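Local coordinates for protein chitooligosaccharide oxidase (Gibberella zeae, PDB 6Y0R) that oxidises chitooligosaccharides at the C1 hydroxyl to the corresponding lactones, using a bicovalently bound FAD and reducing molecular oxygen to hydrogen peroxide, at residues A[394-397]-A[398-401]; A[424-427]-A[428-432]. One frame throughout, in Å; residues are numbered along the deposited sequence.

Contact 1. Residues A[394-397]-A[398-401]; sequences TAYV and HRDT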
loop_
_atom_site.group_PDB
_atom_site.type_symbol
_atom_site.label_atom_id
_atom_site.label_comp_id
_atom_site.label_asym_id
_atom_site.label_seq_id
_atom_site.Cartn_x
_atom_site.Cartn_y
_atom_site.Cartn_z
ATOM N N THR A 394 -3.551 14.620 -7.108
ATOM C CA THR A 394 -2.457 14.167 -6.230
ATOM C C THR A 394 -1.491 13.388 -7.132
ATOM O O THR A 394 -1.871 13.106 -8.267
ATOM C CB THR A 394 -2.953 13.253 -5.104
ATOM O OG1 THR A 394 -3.538 12.073 -5.656
ATOM C CG2 THR A 394 -3.959 13.935 -4.188
ATOM N N ALA A 395 -0.325 13.028 -6.622
ATOM C CA ALA A 395 0.607 12.158 -7.387
ATOM C C ALA A 395 -0.045 10.797 -7.656
ATOM O O ALA A 395 0.321 10.144 -8.644
ATOM C CB ALA A 395 1.893 12.024 -6.626
ATOM N N TYR A 396 -1.024 10.354 -6.857
ATOM C CA TYR A 396 -1.737 9.069 -7.065
ATOM C C TYR A 396 -2.615 9.196 -8.320
ATOM O O TYR A 396 -3.630 9.960 -8.350
ATOM C CB TYR A 396 -2.574 8.695 -5.841
ATOM C CG TYR A 396 -3.215 7.347 -5.964
ATOM C CD1 TYR A 396 -4.431 7.176 -6.601
ATOM C CD2 TYR A 396 -2.566 6.235 -5.467
ATOM C CE1 TYR A 396 -5.003 5.925 -6.733
ATOM C CE2 TYR A 396 -3.119 4.976 -5.600
ATOM C CZ TYR A 396 -4.340 4.822 -6.231
ATOM O OH TYR A 396 -4.901 3.580 -6.341
ATOM N N VAL A 397 -2.250 8.494 -9.378
ATOM C CA VAL A 397 -2.846 8.753 -10.705
ATOM C C VAL A 397 -4.102 7.917 -10.957
ATOM O O VAL A 397 -4.904 8.326 -11.806
ATOM C CB VAL A 397 -1.790 8.566 -11.797
ATOM C CG1 VAL A 397 -1.564 7.102 -12.125
ATOM C CG2 VAL A 397 -2.159 9.346 -13.058
ATOM N N HIS A 398 -4.272 6.753 -10.331
ATOM C CA HIS A 398 -5.255 5.729 -10.764
ATOM C C HIS A 398 -6.645 6.064 -10.202
ATOM O O HIS A 398 -7.228 5.259 -9.442
ATOM C CB HIS A 398 -4.745 4.326 -10.404
ATOM C CG HIS A 398 -3.463 3.978 -11.077
ATOM N ND1 HIS A 398 -3.285 4.098 -12.454
ATOM C CD2 HIS A 398 -2.314 3.441 -10.583
ATOM C CE1 HIS A 398 -2.036 3.723 -12.730
ATOM N NE2 HIS A 398 -1.438 3.326 -11.627
ATOM N N ARG A 399 -7.138 7.242 -10.552
ATOM C CA ARG A 399 -8.465 7.739 -10.091
ATOM C C ARG A 399 -9.558 7.399 -11.108
ATOM O O ARG A 399 -10.777 7.556 -10.778
ATOM C CB ARG A 399 -8.368 9.256 -9.956
ATOM C CG ARG A 399 -7.308 9.742 -8.986
ATOM C CD ARG A 399 -7.590 9.365 -7.539
ATOM N NE ARG A 399 -6.733 10.035 -6.578
ATOM C CZ ARG A 399 -6.830 9.931 -5.281
ATOM N NH1 ARG A 399 -6.013 10.626 -4.516
ATOM N NH2 ARG A 399 -7.807 9.195 -4.768
ATOM N N ASP A 400 -9.147 7.037 -12.318
ATOM C CA ASP A 400 -10.017 6.796 -13.486
ATOM C C ASP A 400 -10.325 5.296 -13.613
ATOM O O ASP A 400 -11.266 4.922 -14.329
ATOM C CB ASP A 400 -9.316 7.410 -14.711
ATOM C CG ASP A 400 -7.913 6.844 -15.057
ATOM O OD1 ASP A 400 -7.075 6.462 -14.146
ATOM O OD2 ASP A 400 -7.613 6.795 -16.296
ATOM N N THR A 401 -9.663 4.440 -12.847
ATOM C CA THR A 401 -9.812 2.984 -12.916
ATOM C C THR A 401 -10.934 2.538 -11.974
ATOM O O THR A 401 -11.267 3.278 -11.034
ATOM C CB THR A 401 -8.451 2.331 -12.667
ATOM O OG1 THR A 401 -7.893 2.952 -11.512
ATOM C CG2 THR A 401 -7.485 2.485 -13.814
HETATM O O HOH W 1 -5.186 12.070 -7.977
HETATM O O HOH W 2 -6.985 3.038 -7.831
#

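Contact 2. Residues A[424-427]-A[428-432]; sequences LIKG and LRQSI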
loop_
_atom_site.group_PDB
_atom_site.type_symbol
_atom_site.label_atom_id
_atom_site.label_comp_id
_atom_site.label_asym_id
_atom_site.label_seq_id
_atom_site.Cartn_x
_atom_site.Cartn_y
_atom_site.Cartn_z
ATOM N N LEU A 424 3.960 -17.359 -14.167
ATOM C CA LEU A 424 2.578 -17.672 -13.729
ATOM C C LEU A 424 1.883 -16.332 -13.464
ATOM O O LEU A 424 0.743 -16.107 -13.954
ATOM C CB LEU A 424 2.612 -18.481 -12.437
ATOM C CG LEU A 424 1.257 -18.665 -11.747
ATOM C CD1 LEU A 424 0.304 -19.422 -12.633
ATOM C CD2 LEU A 424 1.420 -19.358 -10.408
ATOM N N ILE A 425 2.527 -15.482 -12.657
ATOM C CA ILE A 425 1.869 -14.200 -12.239
ATOM C C ILE A 425 1.748 -13.254 -13.439
ATOM O O ILE A 425 0.707 -12.541 -13.578
ATOM C CB ILE A 425 2.640 -13.596 -11.057
ATOM C CG1 ILE A 425 2.496 -14.431 -9.787
ATOM C CG2 ILE A 425 2.244 -12.143 -10.792
ATOM C CD1 ILE A 425 1.083 -14.582 -9.300
ATOM N N LYS A 426 2.778 -13.152 -14.276
ATOM C CA LYS A 426 2.695 -12.359 -15.516
ATOM C C LYS A 426 1.512 -12.841 -16.361
ATOM O O LYS A 426 0.787 -12.029 -16.932
ATOM C CB LYS A 426 3.995 -12.462 -16.307
ATOM C CG LYS A 426 4.022 -11.589 -17.548
ATOM C CD LYS A 426 5.383 -11.522 -18.215
ATOM C CE LYS A 426 5.893 -12.890 -18.610
ATOM N NZ LYS A 426 5.630 -13.211 -20.034
ATOM N N GLY A 427 1.334 -14.154 -16.468
ATOM C CA GLY A 427 0.268 -14.709 -17.321
ATOM C C GLY A 427 -1.103 -14.373 -16.737
ATOM O O GLY A 427 -1.984 -13.976 -17.526
ATOM N N LEU A 428 -1.254 -14.482 -15.423
ATOM C CA LEU A 428 -2.520 -14.110 -14.716
ATOM C C LEU A 428 -2.859 -12.657 -15.044
ATOM O O LEU A 428 -4.008 -12.328 -15.441
ATOM C CB LEU A 428 -2.333 -14.280 -13.210
ATOM C CG LEU A 428 -2.889 -15.519 -12.537
ATOM C CD1 LEU A 428 -2.528 -15.429 -11.057
ATOM C CD2 LEU A 428 -4.408 -15.636 -12.743
ATOM N N ARG A 429 -1.888 -11.764 -14.872
ATOM C CA ARG A 429 -2.139 -10.331 -15.098
ATOM C C ARG A 429 -2.421 -10.067 -16.582
ATOM O O ARG A 429 -3.360 -9.342 -16.922
ATOM C CB ARG A 429 -0.934 -9.523 -14.616
ATOM C CG ARG A 429 -1.131 -8.038 -14.838
ATOM C CD ARG A 429 0.020 -7.235 -14.296
ATOM N NE ARG A 429 1.059 -7.181 -15.305
ATOM C CZ ARG A 429 2.129 -7.908 -15.333
ATOM N NH1 ARG A 429 3.022 -7.743 -16.313
ATOM N NH2 ARG A 429 2.327 -8.793 -14.359
ATOM N N GLN A 430 -1.585 -10.612 -17.465
ATOM C CA GLN A 430 -1.687 -10.314 -18.909
ATOM C C GLN A 430 -2.945 -10.942 -19.517
ATOM O O GLN A 430 -3.363 -10.396 -20.543
ATOM C CB GLN A 430 -0.423 -10.768 -19.650
ATOM C CG GLN A 430 0.745 -9.834 -19.411
ATOM C CD GLN A 430 1.962 -10.224 -20.219
ATOM O OE1 GLN A 430 2.096 -11.374 -20.621
ATOM N NE2 GLN A 430 2.843 -9.254 -20.438
ATOM N N SER A 431 -3.541 -11.963 -18.889
ATOM C CA SER A 431 -4.851 -12.519 -19.340
ATOM C C SER A 431 -5.878 -11.394 -19.386
ATOM O O SER A 431 -6.845 -11.508 -20.164
ATOM C CB SER A 431 -5.335 -13.667 -18.509
ATOM O OG SER A 431 -5.751 -13.233 -17.209
ATOM N N ILE A 432 -5.697 -10.351 -18.563
ATOM C CA ILE A 432 -6.506 -9.108 -18.625
ATOM C C ILE A 432 -5.761 -8.018 -19.397
ATOM O O ILE A 432 -6.334 -7.453 -20.334
ATOM C CB ILE A 432 -6.886 -8.652 -17.207
ATOM C CG1 ILE A 432 -7.657 -9.751 -16.474
ATOM C CG2 ILE A 432 -7.651 -7.342 -17.289
ATOM C CD1 ILE A 432 -7.898 -9.465 -15.045
#

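Contact 1. Residues A[394-397]-A[398-401]
One face of the Arg399 guanidinium lies against the Tyr396 ring, whose CD1 sits 3.7 Å from Arg399 NE with the two planes 68° apart, so this is an inclined contact and not a flat stack. At the guanidinium edge, in its plane, are Thr394 OG1 and a water: NH1 gives OG1 a nearly straight hydrogen bond of 3.1 Å, and NE gives one to the water. That water is also hydrogen-bonded to Thr394 OG1 and lies 2.6 Å from Tyr396 O, although it has more acceptors in reach than protons to give. A bend at chi2 (-66°) folds the Arg399 chain back over Tyr396 O and brings its end to Thr394. The His398 imidazole carries Val397 CG1 over one face in a CH-pi contact, 3.5 Å from the ring centroid. A second water, in the plane of the phenol, links Tyr396 OH to His398 O. Between Val397 and Arg399 the chain makes an inverse gamma turn centred on His398, closed by a weak hydrogen bond of 2.8 Å from Arg399 N to Val397 O. Elsewhere in the chain, Asp180 forms a salt bridge with Arg399 NH1 and Met460 O accepts from His398 NE2. This largely buried loop, between strands 371-378 and 403-411, packs Thr394 and Ala395 on helix 203-212 and reaches helix 454-462 through His398.

Contact 2. Residues A[424-427]-A[428-432]
Lys426 and Gln430, four residues apart, meet along the outer side of the helix: the amide of Gln430 lies against the aliphatic part of the lysine, with OE1 3.6 Å from Lys426 CG. With CG anti to the backbone N (chi1 -176°), Lys426 carries its CG and CD across that amide at a slant before the chain bends at chi3 and chi4. The apolar contact is between Ile425 and Leu428, whose CD1 atoms come within 4.1 Å of each other. Four backbone bonds run through the contact: Leu428 N to Leu424 O at 3.0 Å, then Arg429 N to Ile425 O, Gln430 N to Lys426 O and Ser431 N to Gly427 O. Within 428-432, Ser431 OG also donates to Leu428 O at 2.6 Å; chi1 of 71° turns the hydroxyl back to the carbonyl three residues earlier. Outward from the helix, Arg429 makes a long, weak ion pair with Asp449. Successive i to i+4 bonds, with Ile425, Arg429 and Ile432 on strands 338-346 and 403-411, Leu428 on helix 351-367 and Lys426 exposed, mark 420-433 as an amphipathic alpha helix lying against the seven-stranded antiparallel sheet.

How the contacts relate
Strand 403-411 joins the two contacts in sequence: the loop of contact 1 leads into it, and helix 420-433 of contact 2 follows it and packs back on its residues Phe407 and Asp409. Their centres are 22 Å apart and their nearest atoms about 10 Å, so they do not touch directly. Met443 lies near both, accepting a weak hydrogen bond from His398 through its O and touching the Arg429 side chain. Contact 1 comes near the cofactor, with the Tyr396 side chain about 8 Å from the FAD. The centre of contact 2 lies about 21 Å from the centre of the chain, that of contact 1 about 14 Å.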